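Pre-crRNA processing endonuclease (Streptococcus pyogenes serotype M1, PDB 3VZH) probably cleaves precursor CRISPR RNA into crRNA, serving as the Cas5d endoribonuclease of a type I-C CRISPR antiviral system. Local coordinates at residues R5-Y10 with K120-M125; S161-V166 with T194-G199. All coordinates share one frame; numbering follows the deposited sequence.

Contact 1 (R5-Y10 with K120-M125)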
# COMPACT_ATOMS: atom_id res chain seq x y z
N ARG A 5 12.24 13.52 -5.50
CA ARG A 5 11.50 12.25 -5.37
C ARG A 5 12.25 11.21 -6.15
O ARG A 5 12.84 11.48 -7.24
CB ARG A 5 10.05 12.37 -5.83
CG ARG A 5 9.95 12.89 -7.24
CD ARG A 5 8.69 12.40 -7.97
NE ARG A 5 8.90 11.00 -8.33
CZ ARG A 5 7.95 10.14 -8.70
NH1 ARG A 5 6.67 10.51 -8.78
NH2 ARG A 5 8.31 8.87 -8.96
N SER A 6 12.20 9.98 -5.64
CA SER A 6 12.85 8.82 -6.30
C SER A 6 12.18 8.46 -7.60
O SER A 6 11.05 8.92 -7.90
CB SER A 6 12.86 7.56 -5.40
OG SER A 6 11.58 6.95 -5.36
N ARG A 7 12.84 7.56 -8.36
CA ARG A 7 12.09 6.89 -9.38
C ARG A 7 10.84 6.15 -8.83
O ARG A 7 10.74 5.91 -7.60
CB ARG A 7 12.96 5.89 -10.15
CG ARG A 7 13.32 4.66 -9.36
CD ARG A 7 14.04 3.76 -10.35
NE ARG A 7 14.53 2.48 -9.89
CZ ARG A 7 13.83 1.31 -9.92
NH1 ARG A 7 12.53 1.25 -10.26
NH2 ARG A 7 14.45 0.17 -9.59
N ASP A 8 9.91 5.84 -9.77
CA ASP A 8 8.84 4.86 -9.43
C ASP A 8 9.42 3.48 -9.22
O ASP A 8 10.26 3.01 -10.05
CB ASP A 8 7.77 4.82 -10.53
CG ASP A 8 6.99 6.13 -10.61
OD1 ASP A 8 6.67 6.70 -9.55
OD2 ASP A 8 6.74 6.58 -11.76
N PHE A 9 8.93 2.80 -8.18
CA PHE A 9 9.21 1.38 -7.97
C PHE A 9 7.89 0.66 -8.08
O PHE A 9 6.82 1.26 -7.83
CB PHE A 9 9.75 1.16 -6.52
CG PHE A 9 11.10 1.76 -6.33
CD1 PHE A 9 12.22 1.02 -6.72
CD2 PHE A 9 11.27 3.04 -5.75
CE1 PHE A 9 13.49 1.54 -6.58
CE2 PHE A 9 12.53 3.58 -5.59
CZ PHE A 9 13.64 2.83 -6.03
N TYR A 10 8.00 -0.63 -8.46
CA TYR A 10 6.80 -1.47 -8.72
C TYR A 10 7.03 -2.82 -8.08
O TYR A 10 8.14 -3.42 -8.21
CB TYR A 10 6.73 -1.69 -10.26
CG TYR A 10 6.63 -0.38 -11.03
CD1 TYR A 10 5.36 0.18 -11.29
CD2 TYR A 10 7.74 0.28 -11.46
CE1 TYR A 10 5.24 1.34 -11.96
CE2 TYR A 10 7.62 1.48 -12.17
CZ TYR A 10 6.35 1.99 -12.35
OH TYR A 10 6.11 3.14 -13.07
N LYS A 120 22.21 5.73 -3.10
CA LYS A 120 22.28 4.74 -2.02
C LYS A 120 20.87 4.14 -1.78
O LYS A 120 20.67 2.92 -1.75
CB LYS A 120 22.74 5.36 -0.70
CG LYS A 120 22.81 4.36 0.49
CD LYS A 120 22.98 5.12 1.83
CE LYS A 120 22.83 4.25 3.08
NZ LYS A 120 23.12 5.06 4.30
N HIS A 121 19.91 5.01 -1.53
CA HIS A 121 18.57 4.50 -1.14
C HIS A 121 17.81 3.88 -2.27
O HIS A 121 17.06 2.90 -2.02
CB HIS A 121 17.76 5.56 -0.45
CG HIS A 121 18.32 5.94 0.88
ND1 HIS A 121 18.45 5.06 1.88
CD2 HIS A 121 18.86 7.13 1.33
CE1 HIS A 121 18.92 5.65 2.98
NE2 HIS A 121 19.23 6.93 2.64
N GLU A 122 17.97 4.40 -3.48
CA GLU A 122 17.39 3.72 -4.66
C GLU A 122 17.97 2.32 -4.90
O GLU A 122 17.20 1.38 -5.17
CB GLU A 122 17.48 4.55 -5.95
CG GLU A 122 16.61 5.80 -5.99
CD GLU A 122 16.42 6.31 -7.43
OE1 GLU A 122 15.56 7.15 -7.69
OE2 GLU A 122 17.15 5.84 -8.34
N ALA A 123 19.28 2.14 -4.70
CA ALA A 123 19.91 0.82 -4.87
C ALA A 123 19.45 -0.21 -3.86
O ALA A 123 19.11 -1.36 -4.21
CB ALA A 123 21.46 0.92 -4.91
N ILE A 124 19.39 0.23 -2.61
CA ILE A 124 18.91 -0.62 -1.56
C ILE A 124 17.46 -0.98 -1.74
O ILE A 124 17.06 -2.14 -1.49
CB ILE A 124 19.17 0.05 -0.20
CG1 ILE A 124 20.69 0.20 -0.06
CG2 ILE A 124 18.67 -0.84 0.96
CD1 ILE A 124 21.10 0.75 1.28
N MET A 125 16.64 0.01 -2.17
CA MET A 125 15.25 -0.28 -2.41
C MET A 125 15.12 -1.36 -3.53
O MET A 125 14.39 -2.31 -3.36
CB MET A 125 14.51 1.02 -2.81
CG MET A 125 12.99 0.78 -3.02
SD MET A 125 12.07 0.25 -1.54
CE MET A 125 11.89 1.78 -0.56
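Met125 lays its CG methylene over one face of the Phe9 ring where helix 118-130 packs on the antiparallel sheet of this RRM-like protein, a Met-aromatic contact between strand 9-15 and the helix. Met125 CG stands 3.5 Å from the centroid of the Phe9 ring and only 7° off its normal, so its C-H bonds lie over the pi cloud. CG is anti to the backbone N (chi1 -177°), which aims it at the ring; the chain then bends, and SD follows above the same face at 5.1 Å from the centroid. A flexible, unbranched methionine suits this place because it can lay a methylene squarely on an aromatic face. Phe103 of strand 95-105 and Ile129 of the helix also touch Phe9, and Phe55 and Asn57 touch Met125.

The other face of the ring is taken by Arg7, whose CG lies 3.8 Å above the ring plane, offset toward the rim. The chain runs on extended past the ring, and its guanidinium sets one flat face against Phe9 CE1, which lies over its centre. NH2 forms a salt bridge with Glu126 of the helix, while NH1 donates to Asp8 O at 2.9 Å.

Glu122 supplies the polar half of the interface. Its extended chain brings the carboxylate alongside Ser6 and Arg7, with OE1 3.6 Å from Ser6 CB. The small serine is consistent with so close an approach, and its own OG donates to Arg7 O at 2.6 Å and is also hydrogen-bonded to Phe103 N. The carboxylate and guanidinium planes stand nearly perpendicular, and Glu122 grips the backbone instead: Arg7 N donates to OE1 at 2.8 Å in an almost straight bond (171°), on the anti side but tilted well out of the carboxylate plane.

Contact 2 (S161-V166 with T194-G199)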
# COMPACT_ATOMS: atom_id res chain seq x y z
N SER A 161 -5.80 -6.56 -15.34
CA SER A 161 -6.64 -6.83 -14.09
C SER A 161 -7.88 -7.67 -14.51
O SER A 161 -8.45 -7.49 -15.62
CB SER A 161 -7.19 -5.54 -13.60
OG SER A 161 -8.10 -5.69 -12.46
N TYR A 162 -8.29 -8.57 -13.61
CA TYR A 162 -9.59 -9.27 -13.68
C TYR A 162 -10.70 -8.21 -13.95
O TYR A 162 -11.65 -8.51 -14.69
CB TYR A 162 -9.85 -10.03 -12.37
CG TYR A 162 -11.19 -10.81 -12.39
CD1 TYR A 162 -11.31 -12.03 -13.08
CD2 TYR A 162 -12.36 -10.29 -11.79
CE1 TYR A 162 -12.53 -12.71 -13.11
CE2 TYR A 162 -13.57 -10.96 -11.80
CZ TYR A 162 -13.66 -12.17 -12.41
OH TYR A 162 -14.87 -12.79 -12.39
N TYR A 163 -10.56 -7.00 -13.35
CA TYR A 163 -11.58 -5.90 -13.44
C TYR A 163 -11.37 -4.90 -14.59
O TYR A 163 -12.01 -3.83 -14.70
CB TYR A 163 -11.75 -5.25 -12.05
CG TYR A 163 -12.34 -6.25 -11.12
CD1 TYR A 163 -13.69 -6.62 -11.22
CD2 TYR A 163 -11.56 -6.80 -10.00
CE1 TYR A 163 -14.28 -7.52 -10.32
CE2 TYR A 163 -12.12 -7.71 -9.12
CZ TYR A 163 -13.48 -8.06 -9.30
OH TYR A 163 -14.03 -8.98 -8.47
N ASN A 164 -10.48 -5.24 -15.51
CA ASN A 164 -10.35 -4.37 -16.64
C ASN A 164 -11.71 -4.18 -17.35
O ASN A 164 -12.40 -5.15 -17.61
CB ASN A 164 -9.37 -4.95 -17.63
CG ASN A 164 -8.93 -3.93 -18.64
OD1 ASN A 164 -8.87 -2.75 -18.35
ND2 ASN A 164 -8.66 -4.38 -19.85
N GLY A 165 -12.00 -2.97 -17.77
CA GLY A 165 -13.27 -2.73 -18.53
C GLY A 165 -14.46 -2.27 -17.67
O GLY A 165 -15.47 -1.83 -18.20
N VAL A 166 -14.35 -2.31 -16.34
CA VAL A 166 -15.42 -1.81 -15.50
C VAL A 166 -14.84 -0.97 -14.42
O VAL A 166 -13.67 -1.17 -14.03
CB VAL A 166 -16.30 -2.94 -14.83
CG1 VAL A 166 -16.96 -3.83 -15.89
CG2 VAL A 166 -15.45 -3.77 -13.86
N THR A 194 -13.42 5.93 -2.67
CA THR A 194 -12.34 5.16 -3.29
C THR A 194 -12.94 4.44 -4.52
O THR A 194 -13.85 3.65 -4.37
CB THR A 194 -11.71 4.19 -2.22
OG1 THR A 194 -11.15 4.96 -1.09
CG2 THR A 194 -10.63 3.26 -2.88
N VAL A 195 -12.49 4.73 -5.74
CA VAL A 195 -13.07 4.15 -6.93
C VAL A 195 -12.00 3.34 -7.61
O VAL A 195 -10.89 3.80 -7.79
CB VAL A 195 -13.55 5.25 -7.92
CG1 VAL A 195 -14.22 4.66 -9.14
CG2 VAL A 195 -14.55 6.16 -7.19
N MET A 196 -12.32 2.09 -7.91
CA MET A 196 -11.42 1.19 -8.64
C MET A 196 -11.79 1.20 -10.13
O MET A 196 -12.90 0.78 -10.49
CB MET A 196 -11.54 -0.22 -8.02
CG MET A 196 -10.49 -1.19 -8.58
SD MET A 196 -10.57 -2.85 -7.90
CE MET A 196 -12.21 -3.45 -8.41
N LYS A 197 -10.87 1.66 -10.99
CA LYS A 197 -11.18 1.87 -12.42
C LYS A 197 -10.33 0.91 -13.19
O LYS A 197 -9.09 1.00 -13.14
CB LYS A 197 -10.84 3.33 -12.85
CG LYS A 197 -11.66 4.37 -12.05
CD LYS A 197 -11.26 5.79 -12.45
CE LYS A 197 -12.23 6.82 -11.88
NZ LYS A 197 -11.41 8.04 -11.64
N ASN A 198 -10.94 -0.07 -13.88
CA ASN A 198 -10.22 -1.11 -14.55
C ASN A 198 -9.31 -1.87 -13.63
O ASN A 198 -8.21 -2.30 -14.06
CB ASN A 198 -9.45 -0.51 -15.73
CG ASN A 198 -10.39 0.20 -16.72
OD1 ASN A 198 -11.33 -0.39 -17.17
ND2 ASN A 198 -10.10 1.45 -17.05
N GLY A 199 -9.70 -1.97 -12.38
CA GLY A 199 -8.84 -2.58 -11.36
C GLY A 199 -7.81 -1.68 -10.68
O GLY A 199 -7.06 -2.16 -9.81
O HOH W 1 -12.44 -1.85 -11.47
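Two overlapping turns, type I over Ser161-Asn164 and type II over Tyr163-Val166, lie against the hairpin bend after strand 188-197, where Asn198 and Gly199 have the left-handed backbone angles of a type I' turn. Asn-Gly suits this bend: asparagine tolerates that conformation, and glycine fits the second position, whose backbone angles disfavour a side chain and whose CA lies 3.4 Å from Ser161 OG. Asn198 fastens the second turn to the hairpin twice: its N donates to Val166 O at 2.9 Å, and its amide OD1 accepts from Gly165 N at 2.7 Å. The Asn164 amide, steeply inclined to that of Asn198, brings OD1 to 3.5 Å from Asn198 CB.

Met196 reaches out with CG anti to its backbone N (chi1 -171°) and lays its terminal CE over a face of the Tyr163 ring, 4.2 Å from the centroid. Tyr163 OH is hydrogen-bonded to Ile68 N, while Ser161 OG accepts from Tyr163 N in an ST turn and is also hydrogen-bonded to Val64 O.

A water donates to Val166 O and Met196 O and accepts from Gly199 N; main-chain groups and the Asn198 amide supply the polar links, with Met196 and Tyr163 adding an apolar patch.

Contact 1 closes along the chain before contact 2 opens. Their centres lie 27 Å apart and their nearest atoms about 13 Å, without touching. What joins them is the same curled antiparallel sheet: strand 9-15 of contact 1 pairs with 95-105, which pairs with 55-64, then 200-213, then strand 188-197 of contact 2. Contact 1 fixes a helix to one part of this sheet, while contact 2 pins a loop to a hairpin in another; the centre of contact 1 lies about 16 Å, and that of contact 2 about 17 Å, from the centre of the chain. Neither contact contains bound RNA, so their geometry alone places neither at the cleavage site.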